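Local coordinates for protein probable porin (Pseudomonas aeruginosa, PDB 2Y0H) that probably forms an outer-membrane channel of the OprD family, letting small solutes cross the bacterial outer membrane, at residues E177-A183 with Y195-K201; I203-H207 with F274-N278; N247-M251 with G262-Q266; A286-A290 with T322-Q326. One frame throughout, in Å; residues are numbered along the deposited sequence.

Contact 1 (E177-A183 with Y195-K201); sequences EFNLAGA and YYYGQLK. With C8E ((hydroxyethyloxy)tri(ethyloxy)octane), chain E; C8E ((hydroxyethyloxy)tri(ethyloxy)octane), chain H.
N179 and Q199 face each other across an antiparallel hairpin of the porin barrel, their side chains side by side and pointing the same way. The amide planes are turned 56° apart, yet N179 ND2 reaches Q199 OE1 at 3.0 Å in an almost straight bond. The other N-H of that nitrogen goes to the anti lone pair of E177 OE2, 2.8 Å from ND2. E177 and K201 cross obliquely: the lysine offers its CD methylene to E177 OE1 at 3.4 Å, while NZ leads away and the charges do not touch. On the face carrying F178 and L180, Y196 lies over its non-hydrogen-bonded partner, with G182 CA 3.7 Å from the ring centroid in a CH-pi contact. F178 tucks CZ against G198 CA, where the glycine has no side chain in the way. The opposite face holds Y195 and Y197, each ring with detergent over one face; Y195 CZ is 3.4 Å from C6 of the chain E molecule. With N179 OD1 held by Q149 and Q199 NE2 by D235, both amides should be fixed against flipping; detergent over both tyrosines is consistent with a membrane-facing surface, where Y195 OH bonds H207.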
loop_
_atom_site.group_PDB
_atom_site.type_symbol
_atom_site.label_atom_id
_atom_site.label_comp_id
_atom_site.label_asym_id
_atom_site.label_seq_id
_atom_site.Cartn_x
_atom_site.Cartn_y
_atom_site.Cartn_z
ATOM N N GLU A 177 1.735 -18.032 9.382
ATOM C CA GLU A 177 3.084 -17.956 8.854
ATOM C C GLU A 177 3.144 -17.452 7.407
ATOM O O GLU A 177 2.799 -18.161 6.464
ATOM C CB GLU A 177 3.779 -19.315 8.997
ATOM C CG GLU A 177 5.143 -19.401 8.346
ATOM C CD GLU A 177 5.843 -20.723 8.641
ATOM O OE1 GLU A 177 5.467 -21.400 9.626
ATOM O OE2 GLU A 177 6.769 -21.075 7.887
ATOM N N PHE A 178 3.580 -16.210 7.251
ATOM C CA PHE A 178 3.809 -15.642 5.934
ATOM C C PHE A 178 5.298 -15.429 5.746
ATOM O O PHE A 178 5.916 -14.621 6.440
ATOM C CB PHE A 178 3.070 -14.318 5.769
ATOM C CG PHE A 178 3.254 -13.694 4.414
ATOM C CD1 PHE A 178 2.647 -14.248 3.302
ATOM C CD2 PHE A 178 4.051 -12.571 4.248
ATOM C CE1 PHE A 178 2.811 -13.689 2.050
ATOM C CE2 PHE A 178 4.209 -12.007 2.990
ATOM C CZ PHE A 178 3.590 -12.571 1.897
ATOM N N ASN A 179 5.878 -16.171 4.819
ATOM C CA ASN A 179 7.305 -16.078 4.571
ATOM C C ASN A 179 7.585 -15.234 3.346
ATOM O O ASN A 179 6.911 -15.368 2.319
ATOM C CB ASN A 179 7.897 -17.478 4.399
ATOM C CG ASN A 179 7.829 -18.299 5.682
ATOM O OD1 ASN A 179 8.148 -17.801 6.767
ATOM N ND2 ASN A 179 7.412 -19.561 5.561
ATOM N N LEU A 180 8.586 -14.364 3.448
ATOM C CA LEU A 180 8.942 -13.502 2.322
ATOM C C LEU A 180 10.458 -13.371 2.154
ATOM O O LEU A 180 11.211 -13.371 3.127
ATOM C CB LEU A 180 8.295 -12.122 2.486
ATOM C CG LEU A 180 8.705 -11.255 3.685
ATOM C CD1 LEU A 180 9.926 -10.388 3.353
ATOM C CD2 LEU A 180 7.531 -10.371 4.133
ATOM N N ALA A 181 10.900 -13.270 0.910
ATOM C CA ALA A 181 12.314 -13.091 0.621
ATOM C C ALA A 181 12.407 -12.297 -0.662
ATOM O O ALA A 181 11.598 -12.493 -1.571
ATOM C CB ALA A 181 13.017 -14.433 0.479
ATOM N N GLY A 182 13.379 -11.390 -0.734
ATOM C CA GLY A 182 13.488 -10.534 -1.888
ATOM C C GLY A 182 14.862 -9.959 -2.152
ATOM O O GLY A 182 15.735 -9.959 -1.291
ATOM N N ALA A 183 15.030 -9.447 -3.364
ATOM C CA ALA A 183 16.260 -8.802 -3.767
ATOM C C ALA A 183 15.903 -7.699 -4.721
ATOM O O ALA A 183 15.093 -7.895 -5.628
ATOM C CB ALA A 183 17.196 -9.810 -4.444
ATOM N N TYR A 195 12.997 -8.867 -7.384
ATOM C CA TYR A 195 12.302 -10.138 -7.308
ATOM C C TYR A 195 11.893 -10.382 -5.863
ATOM O O TYR A 195 12.695 -10.197 -4.957
ATOM C CB TYR A 195 13.169 -11.292 -7.821
ATOM C CG TYR A 195 12.590 -12.642 -7.462
ATOM C CD1 TYR A 195 12.883 -13.246 -6.242
ATOM C CD2 TYR A 195 11.716 -13.291 -8.321
ATOM C CE1 TYR A 195 12.333 -14.481 -5.902
ATOM C CE2 TYR A 195 11.163 -14.522 -7.994
ATOM C CZ TYR A 195 11.476 -15.113 -6.792
ATOM O OH TYR A 195 10.919 -16.334 -6.486
ATOM N N TYR A 196 10.642 -10.778 -5.656
ATOM C CA TYR A 196 10.158 -11.135 -4.325
ATOM C C TYR A 196 9.369 -12.435 -4.342
ATOM O O TYR A 196 8.721 -12.764 -5.339
ATOM C CB TYR A 196 9.297 -10.011 -3.716
ATOM C CG TYR A 196 10.095 -8.954 -2.986
ATOM C CD1 TYR A 196 10.647 -7.876 -3.666
ATOM C CD2 TYR A 196 10.284 -9.027 -1.615
ATOM C CE1 TYR A 196 11.383 -6.901 -2.994
ATOM C CE2 TYR A 196 11.020 -8.063 -0.932
ATOM C CZ TYR A 196 11.569 -7.008 -1.624
ATOM O OH TYR A 196 12.288 -6.049 -0.938
ATOM N N TYR A 197 9.430 -13.160 -3.225
ATOM C CA TYR A 197 8.680 -14.391 -3.033
ATOM C C TYR A 197 7.864 -14.253 -1.749
ATOM O O TYR A 197 8.407 -13.922 -0.697
ATOM C CB TYR A 197 9.644 -15.589 -2.947
ATOM C CG TYR A 197 8.986 -16.923 -2.646
ATOM C CD1 TYR A 197 8.171 -17.546 -3.582
ATOM C CD2 TYR A 197 9.179 -17.557 -1.421
ATOM C CE1 TYR A 197 7.568 -18.770 -3.312
ATOM C CE2 TYR A 197 8.579 -18.791 -1.138
ATOM C CZ TYR A 197 7.774 -19.388 -2.090
ATOM O OH TYR A 197 7.173 -20.604 -1.832
ATOM N N GLY A 198 6.559 -14.483 -1.844
ATOM C CA GLY A 198 5.692 -14.480 -0.676
ATOM C C GLY A 198 5.050 -15.849 -0.500
ATOM O O GLY A 198 4.563 -16.440 -1.460
ATOM N N GLN A 199 5.060 -16.370 0.717
ATOM C CA GLN A 199 4.443 -17.668 0.968
ATOM C C GLN A 199 3.609 -17.648 2.227
ATOM O O GLN A 199 4.151 -17.584 3.322
ATOM C CB GLN A 199 5.506 -18.754 1.121
ATOM C CG GLN A 199 4.941 -20.098 1.585
ATOM C CD GLN A 199 6.040 -21.047 2.055
ATOM O OE1 GLN A 199 6.897 -20.665 2.852
ATOM N NE2 GLN A 199 6.035 -22.279 1.536
ATOM N N LEU A 200 2.292 -17.712 2.076
ATOM C CA LEU A 200 1.419 -17.872 3.228
ATOM C C LEU A 200 1.326 -19.372 3.406
ATOM O O LEU A 200 0.629 -20.040 2.641
ATOM C CB LEU A 200 0.027 -17.305 2.958
ATOM C CG LEU A 200 -0.683 -16.592 4.112
ATOM C CD1 LEU A 200 -2.207 -16.560 3.931
ATOM C CD2 LEU A 200 -0.290 -17.141 5.453
ATOM N N LYS A 201 2.045 -19.893 4.397
ATOM C CA LYS A 201 2.227 -21.336 4.560
ATOM C C LYS A 201 0.918 -22.121 4.498
ATOM O O LYS A 201 -0.039 -21.807 5.197
ATOM C CB LYS A 201 2.950 -21.655 5.865
ATOM C CG LYS A 201 3.505 -23.088 5.896
ATOM C CD LYS A 201 4.057 -23.463 7.262
ATOM C CE LYS A 201 4.758 -24.837 7.222
ATOM N NZ LYS A 201 3.880 -25.913 6.666
HETATM C C1 C8E E . 17.392 -13.938 -6.423
HETATM C C2 C8E E . 17.410 -13.333 -7.827
HETATM C C3 C8E E . 16.591 -14.137 -8.836
HETATM C C4 C8E E . 15.409 -14.864 -8.200
HETATM C C5 C8E E . 15.204 -16.230 -8.848
HETATM C C6 C8E E . 13.782 -16.757 -8.641
HETATM C C7 C8E E . 13.574 -18.136 -9.276
HETATM C C8 C8E E . 12.299 -18.793 -8.753
HETATM O O9 C8E E . 11.778 -19.717 -9.690
HETATM C C10 C8E E . 11.466 -20.970 -9.116
HETATM C C1 C8E H . 13.954 -17.153 -3.395
HETATM C C2 C8E H . 12.708 -17.848 -3.941
HETATM C C3 C8E H . 12.857 -19.368 -3.987
HETATM C C4 C8E H . 11.533 -20.075 -3.707
HETATM C C5 C8E H . 11.205 -21.132 -4.757
#

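Contact 2 (I203-H207 with F274-N278)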
loop_
_atom_site.group_PDB
_atom_site.type_symbol
_atom_site.label_atom_id
_atom_site.label_comp_id
_atom_site.label_asym_id
_atom_site.label_seq_id
_atom_site.Cartn_x
_atom_site.Cartn_y
_atom_site.Cartn_z
ATOM N N ILE A 203 -1.306 -22.060 2.233
ATOM C CA ILE A 203 -2.391 -21.388 1.518
ATOM C C ILE A 203 -1.984 -20.966 0.103
ATOM O O ILE A 203 -2.549 -21.455 -0.876
ATOM C CB ILE A 203 -2.957 -20.199 2.328
ATOM C CG1 ILE A 203 -3.603 -20.729 3.600
ATOM C CG2 ILE A 203 -3.965 -19.384 1.487
ATOM C CD1 ILE A 203 -4.117 -19.660 4.551
ATOM N N TYR A 204 -0.994 -20.082 -0.006
ATOM C CA TYR A 204 -0.506 -19.667 -1.318
ATOM C C TYR A 204 0.973 -19.274 -1.358
ATOM O O TYR A 204 1.592 -19.000 -0.325
ATOM C CB TYR A 204 -1.386 -18.555 -1.919
ATOM C CG TYR A 204 -1.126 -17.150 -1.389
ATOM C CD1 TYR A 204 -1.730 -16.703 -0.213
ATOM C CD2 TYR A 204 -0.285 -16.274 -2.071
ATOM C CE1 TYR A 204 -1.516 -15.418 0.256
ATOM C CE2 TYR A 204 -0.059 -14.988 -1.605
ATOM C CZ TYR A 204 -0.670 -14.570 -0.443
ATOM O OH TYR A 204 -0.448 -13.299 0.016
ATOM N N ARG A 205 1.505 -19.274 -2.576
ATOM C CA ARG A 205 2.867 -18.847 -2.915
ATOM C C ARG A 205 2.745 -17.783 -3.995
ATOM O O ARG A 205 1.908 -17.900 -4.875
ATOM C CB ARG A 205 3.639 -19.991 -3.588
ATOM C CG ARG A 205 4.164 -21.055 -2.713
ATOM C CD ARG A 205 4.830 -22.146 -3.571
ATOM N NE ARG A 205 5.152 -23.283 -2.720
ATOM C CZ ARG A 205 6.337 -23.882 -2.662
ATOM N NH1 ARG A 205 7.341 -23.471 -3.428
ATOM N NH2 ARG A 205 6.512 -24.896 -1.828
ATOM N N GLN A 206 3.627 -16.796 -3.979
ATOM C CA GLN A 206 3.555 -15.724 -4.953
ATOM C C GLN A 206 4.948 -15.240 -5.352
ATOM O O GLN A 206 5.758 -14.881 -4.492
ATOM C CB GLN A 206 2.754 -14.574 -4.361
ATOM C CG GLN A 206 2.512 -13.429 -5.297
ATOM C CD GLN A 206 1.467 -12.470 -4.742
ATOM O OE1 GLN A 206 1.786 -11.590 -3.958
ATOM N NE2 GLN A 206 0.216 -12.650 -5.150
ATOM N N HIS A 207 5.216 -15.225 -6.651
ATOM C CA HIS A 207 6.489 -14.727 -7.164
ATOM C C HIS A 207 6.240 -13.382 -7.796
ATOM O O HIS A 207 5.251 -13.205 -8.492
ATOM C CB HIS A 207 7.087 -15.665 -8.227
ATOM C CG HIS A 207 7.447 -17.023 -7.709
ATOM N ND1 HIS A 207 8.705 -17.331 -7.236
ATOM C CD2 HIS A 207 6.713 -18.155 -7.594
ATOM C CE1 HIS A 207 8.730 -18.593 -6.850
ATOM N NE2 HIS A 207 7.531 -19.112 -7.049
ATOM N N PHE A 274 -6.396 -11.517 -8.022
ATOM C CA PHE A 274 -5.063 -11.379 -7.462
ATOM C C PHE A 274 -5.070 -11.549 -5.932
ATOM O O PHE A 274 -5.752 -10.805 -5.226
ATOM C CB PHE A 274 -4.488 -10.010 -7.834
ATOM C CG PHE A 274 -3.093 -9.780 -7.336
ATOM C CD1 PHE A 274 -2.059 -10.642 -7.708
ATOM C CD2 PHE A 274 -2.808 -8.699 -6.499
ATOM C CE1 PHE A 274 -0.767 -10.437 -7.261
ATOM C CE2 PHE A 274 -1.509 -8.475 -6.038
ATOM C CZ PHE A 274 -0.481 -9.344 -6.422
ATOM N N PRO A 275 -4.310 -12.530 -5.423
ATOM C CA PRO A 275 -4.254 -12.783 -3.974
ATOM C C PRO A 275 -3.492 -11.697 -3.220
ATOM O O PRO A 275 -2.348 -11.386 -3.574
ATOM C CB PRO A 275 -3.495 -14.110 -3.879
ATOM C CG PRO A 275 -3.586 -14.715 -5.272
ATOM C CD PRO A 275 -3.581 -13.552 -6.192
ATOM N N VAL A 276 -4.140 -11.111 -2.215
ATOM C CA VAL A 276 -3.460 -10.282 -1.223
ATOM C C VAL A 276 -3.807 -10.803 0.151
ATOM O O VAL A 276 -4.847 -11.448 0.325
ATOM C CB VAL A 276 -3.873 -8.790 -1.313
ATOM C CG1 VAL A 276 -3.214 -8.129 -2.507
ATOM C CG2 VAL A 276 -5.402 -8.647 -1.393
ATOM N N LEU A 277 -2.945 -10.522 1.128
ATOM C CA LEU A 277 -3.237 -10.832 2.528
ATOM C C LEU A 277 -4.484 -10.086 3.021
ATOM O O LEU A 277 -4.743 -8.953 2.610
ATOM C CB LEU A 277 -2.040 -10.485 3.419
ATOM C CG LEU A 277 -0.764 -11.299 3.161
ATOM C CD1 LEU A 277 0.419 -10.770 3.974
ATOM C CD2 LEU A 277 -1.009 -12.774 3.458
ATOM N N ASN A 278 -5.242 -10.726 3.907
ATOM C CA ASN A 278 -6.442 -10.125 4.489
ATOM C C ASN A 278 -6.108 -8.856 5.275
ATOM O O ASN A 278 -4.956 -8.627 5.648
ATOM C CB ASN A 278 -7.095 -11.113 5.448
ATOM C CG ASN A 278 -6.214 -11.393 6.635
ATOM O OD1 ASN A 278 -5.159 -12.018 6.499
ATOM N ND2 ASN A 278 -6.597 -10.873 7.795
HETATM O O HOH W 1 0.088 -9.654 -3.161
#
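Q206 lays its amide beside the ring of F274, the two planes only 4° from parallel, with NE2 3.2 Å from F274 CE1. The meeting joins a barrel strand to the long loop between strands 259-269 and 300-309, which folds into the lumen, as inward loops do in porins of this family. The same NE2 donates to P275 O, a long bond of 3.3 Å whose donor stands a little out of the carbonyl plane. A water lies within bonding distance of both residues, 2.7 Å from Q206 OE1 and 3.0 Å from P275 O, and can bridge them. Next to this polar spot Y204 spreads its ring over the proline: P275 CB sits 4.2 Å from Y204 CE2, above one face and toward the rim. L277 closes the edge of that ring, its CD2 3.5 Å from Y204 OH, the two side chains crossing at about a right angle.

One step out, the strand itself sets these positions. I203 and Y204 both face L200, a classic beta bulge at the start of the strand, and Y204 then swings CG between its backbone N and carbonyl carbon (chi1 80°). Q206 instead runs out extended toward the loop, and S232 OG is the stronger partner of its NE2. F274 meets the ring of F230 and is fixed to T295 through the backbone. At the edge of the Y204 ring, in its plane, lies Q206 CB.

Contact 3 (N247-M251 with G262-Q266); sequences NLNAM and GIGVQ. With C8E ((hydroxyethyloxy)tri(ethyloxy)octane), chain M.
N249 and Q266 meet through different first torsions: N249 CG stands between its backbone N and carbonyl carbon (chi1 68°), whereas Q266 CG points opposite its backbone N (chi1 -175°). In this antiparallel hairpin of the barrel wall they form a non-hydrogen-bonded pair on the same face of the sheet, and their side chains run side by side. The long arm of Q266 brings OE1 to 3.5 Å from N249 CB, and the amide planes end up 81° apart, nearly perpendicular. The two amides do not bond each other; their polar ends go to the inward loop, N249 OD1 to A286 and Q266 to N287 through OE1 and F294 through NE2. N249 ND2 turns along its own strand to N247 OD1 at 2.9 Å, approaching from above that carbonyl plane rather than on a lone pair.

One residue on, A250 and V265 make the hydrogen-bonded pair, with A250 N 2.9 Å from V265 O and the return bond from V265 N to A250 O. Their side chains lie on the other face, where A250 CB touches V265 CG2 at 4.2 Å and a detergent chain passes over both, its C3 3.9 Å from A250 CB, consistent with the membrane-facing surface of the barrel. Back on the N249 side, the bent chain of M251 puts its thioether over its glycine partner, with SD 3.8 Å from G264 CA.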
loop_
_atom_site.group_PDB
_atom_site.type_symbol
_atom_site.label_atom_id
_atom_site.label_comp_id
_atom_site.label_asym_id
_atom_site.label_seq_id
_atom_site.Cartn_x
_atom_site.Cartn_y
_atom_site.Cartn_z
ATOM N N ASN A 247 -0.628 -11.995 -12.773
ATOM C CA ASN A 247 -0.977 -10.587 -12.744
ATOM C C ASN A 247 0.103 -9.817 -13.502
ATOM O O ASN A 247 1.247 -9.761 -13.039
ATOM C CB ASN A 247 -1.071 -10.125 -11.279
ATOM C CG ASN A 247 -1.210 -8.604 -11.134
ATOM O OD1 ASN A 247 -1.095 -7.854 -12.108
ATOM N ND2 ASN A 247 -1.455 -8.153 -9.904
ATOM N N LEU A 248 -0.253 -9.271 -14.673
ATOM C CA LEU A 248 0.646 -8.420 -15.473
ATOM C C LEU A 248 0.157 -6.973 -15.441
ATOM O O LEU A 248 -0.953 -6.672 -15.880
ATOM C CB LEU A 248 0.683 -8.863 -16.936
ATOM C CG LEU A 248 1.244 -10.224 -17.349
ATOM C CD1 LEU A 248 0.796 -11.325 -16.416
ATOM C CD2 LEU A 248 0.802 -10.533 -18.773
ATOM N N ASN A 249 0.979 -6.072 -14.927
ATOM C CA ASN A 249 0.583 -4.675 -14.861
ATOM C C ASN A 249 1.775 -3.741 -15.014
ATOM O O ASN A 249 2.894 -4.066 -14.599
ATOM C CB ASN A 249 -0.226 -4.372 -13.588
ATOM C CG ASN A 249 0.609 -4.468 -12.322
ATOM O OD1 ASN A 249 1.135 -3.472 -11.837
ATOM N ND2 ASN A 249 0.726 -5.672 -11.776
ATOM N N ALA A 250 1.529 -2.589 -15.630
ATOM C CA ALA A 250 2.588 -1.631 -15.922
ATOM C C ALA A 250 2.062 -0.207 -15.827
ATOM O O ALA A 250 0.923 0.071 -16.179
ATOM C CB ALA A 250 3.185 -1.891 -17.308
ATOM N N MET A 251 2.898 0.690 -15.331
ATOM C CA MET A 251 2.571 2.111 -15.333
ATOM C C MET A 251 3.655 2.867 -16.091
ATOM O O MET A 251 4.828 2.764 -15.750
ATOM C CB MET A 251 2.467 2.634 -13.899
ATOM C CG MET A 251 1.865 4.015 -13.786
ATOM S SD MET A 251 0.079 3.947 -13.936
ATOM C CE MET A 251 -0.414 4.320 -12.257
ATOM N N GLY A 262 0.187 9.884 -17.148
ATOM C CA GLY A 262 0.382 8.453 -16.997
ATOM C C GLY A 262 -0.637 7.567 -17.695
ATOM O O GLY A 262 -1.814 7.922 -17.830
ATOM N N ILE A 263 -0.160 6.410 -18.146
ATOM C CA ILE A 263 -1.000 5.335 -18.647
ATOM C C ILE A 263 -0.649 4.052 -17.898
ATOM O O ILE A 263 0.528 3.736 -17.680
ATOM C CB ILE A 263 -0.765 5.051 -20.148
ATOM C CG1 ILE A 263 -0.841 6.335 -20.963
ATOM C CG2 ILE A 263 -1.791 4.073 -20.678
ATOM C CD1 ILE A 263 -0.990 6.075 -22.443
ATOM N N GLY A 264 -1.681 3.319 -17.511
ATOM C CA GLY A 264 -1.512 2.041 -16.865
ATOM C C GLY A 264 -2.302 0.969 -17.577
ATOM O O GLY A 264 -3.409 1.217 -18.082
ATOM N N VAL A 265 -1.719 -0.219 -17.648
ATOM C CA VAL A 265 -2.422 -1.390 -18.144
ATOM C C VAL A 265 -2.244 -2.507 -17.126
ATOM O O VAL A 265 -1.194 -2.616 -16.494
ATOM C CB VAL A 265 -1.891 -1.867 -19.529
ATOM C CG1 VAL A 265 -2.192 -0.850 -20.590
ATOM C CG2 VAL A 265 -0.389 -2.140 -19.471
ATOM N N GLN A 266 -3.261 -3.350 -16.995
ATOM C CA GLN A 266 -3.288 -4.379 -15.964
ATOM C C GLN A 266 -4.144 -5.527 -16.475
ATOM O O GLN A 266 -5.202 -5.311 -17.074
ATOM C CB GLN A 266 -3.878 -3.801 -14.669
ATOM C CG GLN A 266 -3.861 -4.717 -13.440
ATOM C CD GLN A 266 -3.927 -3.911 -12.147
ATOM O OE1 GLN A 266 -2.972 -3.196 -11.802
ATOM N NE2 GLN A 266 -5.067 -3.986 -11.443
HETATM C C1 C8E M . 0.744 -5.993 -19.540
HETATM C C2 C8E M . 1.644 -5.492 -18.408
HETATM C C3 C8E M . 3.108 -5.469 -18.846
HETATM C C4 C8E M . 3.818 -6.769 -18.467
#

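Contact 4 (A286-A290 with T322-Q326)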
loop_
_atom_site.group_PDB
_atom_site.type_symbol
_atom_site.label_atom_id
_atom_site.label_comp_id
_atom_site.label_asym_id
_atom_site.label_seq_id
_atom_site.Cartn_x
_atom_site.Cartn_y
_atom_site.Cartn_z
ATOM N N ALA A 286 -0.350 -1.454 -10.616
ATOM C CA ALA A 286 -0.493 -0.224 -11.397
ATOM C C ALA A 286 -1.863 0.445 -11.298
ATOM O O ALA A 286 -1.950 1.634 -11.042
ATOM C CB ALA A 286 -0.148 -0.494 -12.856
ATOM N N ASN A 287 -2.930 -0.312 -11.506
ATOM C CA ASN A 287 -4.260 0.284 -11.602
ATOM C C ASN A 287 -5.042 0.341 -10.285
ATOM O O ASN A 287 -6.272 0.453 -10.278
ATOM C CB ASN A 287 -5.065 -0.375 -12.728
ATOM C CG ASN A 287 -4.544 0.020 -14.106
ATOM O OD1 ASN A 287 -3.591 0.790 -14.202
ATOM N ND2 ASN A 287 -5.161 -0.505 -15.176
ATOM N N LEU A 288 -4.319 0.280 -9.173
ATOM C CA LEU A 288 -4.930 0.435 -7.867
ATOM C C LEU A 288 -5.626 1.781 -7.762
ATOM O O LEU A 288 -5.045 2.801 -8.097
ATOM C CB LEU A 288 -3.864 0.334 -6.770
ATOM C CG LEU A 288 -4.398 0.713 -5.386
ATOM C CD1 LEU A 288 -5.189 -0.450 -4.839
ATOM C CD2 LEU A 288 -3.275 1.109 -4.436
ATOM N N MET A 289 -6.861 1.789 -7.274
ATOM C CA MET A 289 -7.617 3.032 -7.128
ATOM C C MET A 289 -8.090 3.236 -5.683
ATOM O O MET A 289 -7.900 2.369 -4.843
ATOM C CB MET A 289 -8.808 3.041 -8.096
ATOM C CG MET A 289 -8.382 3.067 -9.554
ATOM S SD MET A 289 -7.840 4.724 -10.037
ATOM C CE MET A 289 -9.459 5.483 -10.317
ATOM N N ALA A 290 -8.710 4.379 -5.402
ATOM C CA ALA A 290 -9.133 4.687 -4.038
ATOM C C ALA A 290 -10.129 3.661 -3.502
ATOM O O ALA A 290 -10.071 3.278 -2.344
ATOM C CB ALA A 290 -9.718 6.080 -3.972
ATOM N N THR A 322 -5.719 13.516 -10.810
ATOM C CA THR A 322 -6.962 12.925 -11.284
ATOM C C THR A 322 -6.642 11.725 -12.171
ATOM O O THR A 322 -5.731 11.767 -13.000
ATOM C CB THR A 322 -7.869 13.948 -12.004
ATOM O OG1 THR A 322 -9.160 13.362 -12.231
ATOM C CG2 THR A 322 -7.242 14.402 -13.324
ATOM N N ARG A 323 -7.360 10.635 -11.957
ATOM C CA ARG A 323 -7.078 9.418 -12.682
ATOM C C ARG A 323 -8.377 8.676 -12.942
ATOM O O ARG A 323 -9.360 8.846 -12.222
ATOM C CB ARG A 323 -6.084 8.542 -11.903
ATOM C CG ARG A 323 -6.576 8.140 -10.512
ATOM C CD ARG A 323 -5.509 7.368 -9.717
ATOM N NE ARG A 323 -5.959 7.087 -8.357
ATOM C CZ ARG A 323 -5.168 6.693 -7.367
ATOM N NH1 ARG A 323 -3.867 6.533 -7.568
ATOM N NH2 ARG A 323 -5.681 6.473 -6.169
ATOM N N TYR A 324 -8.371 7.861 -13.987
ATOM C CA TYR A 324 -9.543 7.122 -14.396
ATOM C C TYR A 324 -9.079 5.735 -14.807
ATOM O O TYR A 324 -8.085 5.584 -15.518
ATOM C CB TYR A 324 -10.235 7.837 -15.565
ATOM C CG TYR A 324 -11.347 7.045 -16.219
ATOM C CD1 TYR A 324 -12.657 7.141 -15.767
ATOM C CD2 TYR A 324 -11.086 6.204 -17.290
ATOM C CE1 TYR A 324 -13.678 6.421 -16.369
ATOM C CE2 TYR A 324 -12.098 5.483 -17.897
ATOM C CZ TYR A 324 -13.392 5.598 -17.431
ATOM O OH TYR A 324 -14.396 4.872 -18.032
ATOM N N VAL A 325 -9.787 4.719 -14.333
ATOM C CA VAL A 325 -9.471 3.342 -14.673
ATOM C C VAL A 325 -10.742 2.664 -15.127
ATOM O O VAL A 325 -11.796 2.824 -14.512
ATOM C CB VAL A 325 -8.925 2.575 -13.462
ATOM C CG1 VAL A 325 -8.801 1.081 -13.798
ATOM C CG2 VAL A 325 -7.587 3.157 -13.022
ATOM N N GLN A 326 -10.639 1.897 -16.198
ATOM C CA GLN A 326 -11.792 1.215 -16.756
ATOM C C GLN A 326 -11.464 -0.263 -16.893
ATOM O O GLN A 326 -10.446 -0.620 -17.495
ATOM C CB GLN A 326 -12.123 1.824 -18.120
ATOM C CG GLN A 326 -13.328 1.217 -18.823
ATOM C CD GLN A 326 -13.744 2.037 -20.036
ATOM O OE1 GLN A 326 -13.944 3.246 -19.937
ATOM N NE2 GLN A 326 -13.856 1.386 -21.186
#
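R323 meets L288 and M289 by reaching off the strand toward the loop. Its CG sits between backbone N and carbonyl carbon (chi1 59°), and from there the chain runs straight to NE. M289 slides along it in the opposite direction, with its SD 3.5 Å from R323 NE. The guanidinium lies with one face against the loop backbone: L288 O stands 3.9 Å above the plane, over the centre of that face, too far out of plane to accept from an N-H. The polar partner of NE is instead N345 OD1, on the neighbouring strand 339-351. R305 and R365 bring their own guanidinium groups close, a basic cluster on the lumen side that is consistent with the arginine ladders of OprD-type channels.

Y324 turns its side chain to the other side of the strand, leaving M289 CE to brush the backbone at Y324 CA. Here strand 318-330 is one stave of the closed antiparallel barrel, and residues alternate between the lumen, where loop 286-290 lies, and the outer surface. V325 therefore faces inward again. M289, bent at chi2 and chi3, sets SD 3.4 Å from V325 CG2, a snug fit, while V325 CG1 is 4.2 Å from N287 CB. Q326 is outward once more, its OE1 modelled 2.5 Å from Y324 OH, unusually short for a hydrogen bond and to be read with caution.

In the fold
The four contacts follow the barrel wall round and tie it to the inward loop between strands 259-269 and 300-309. Contacts 1 and 2 share neighbouring strands: G198 O lies 2.7 Å from Q206 N, and Y195 OH makes a probable, short hydrogen bond to H207 ND1 on the detergent-bearing side. The early part of the loop enters contact 2, and F274 CD1 packs 3.4 Å from N247 ND2 of contact 3. Further along the same loop, contact 4 takes over: N249 OD1 is 2.8 Å from A286 N and Q266 OE1 2.9 Å from N287 N. Contacts 3 and 4 have centres about 10 Å apart, whereas those of contacts 1 and 4 are about 27 Å apart.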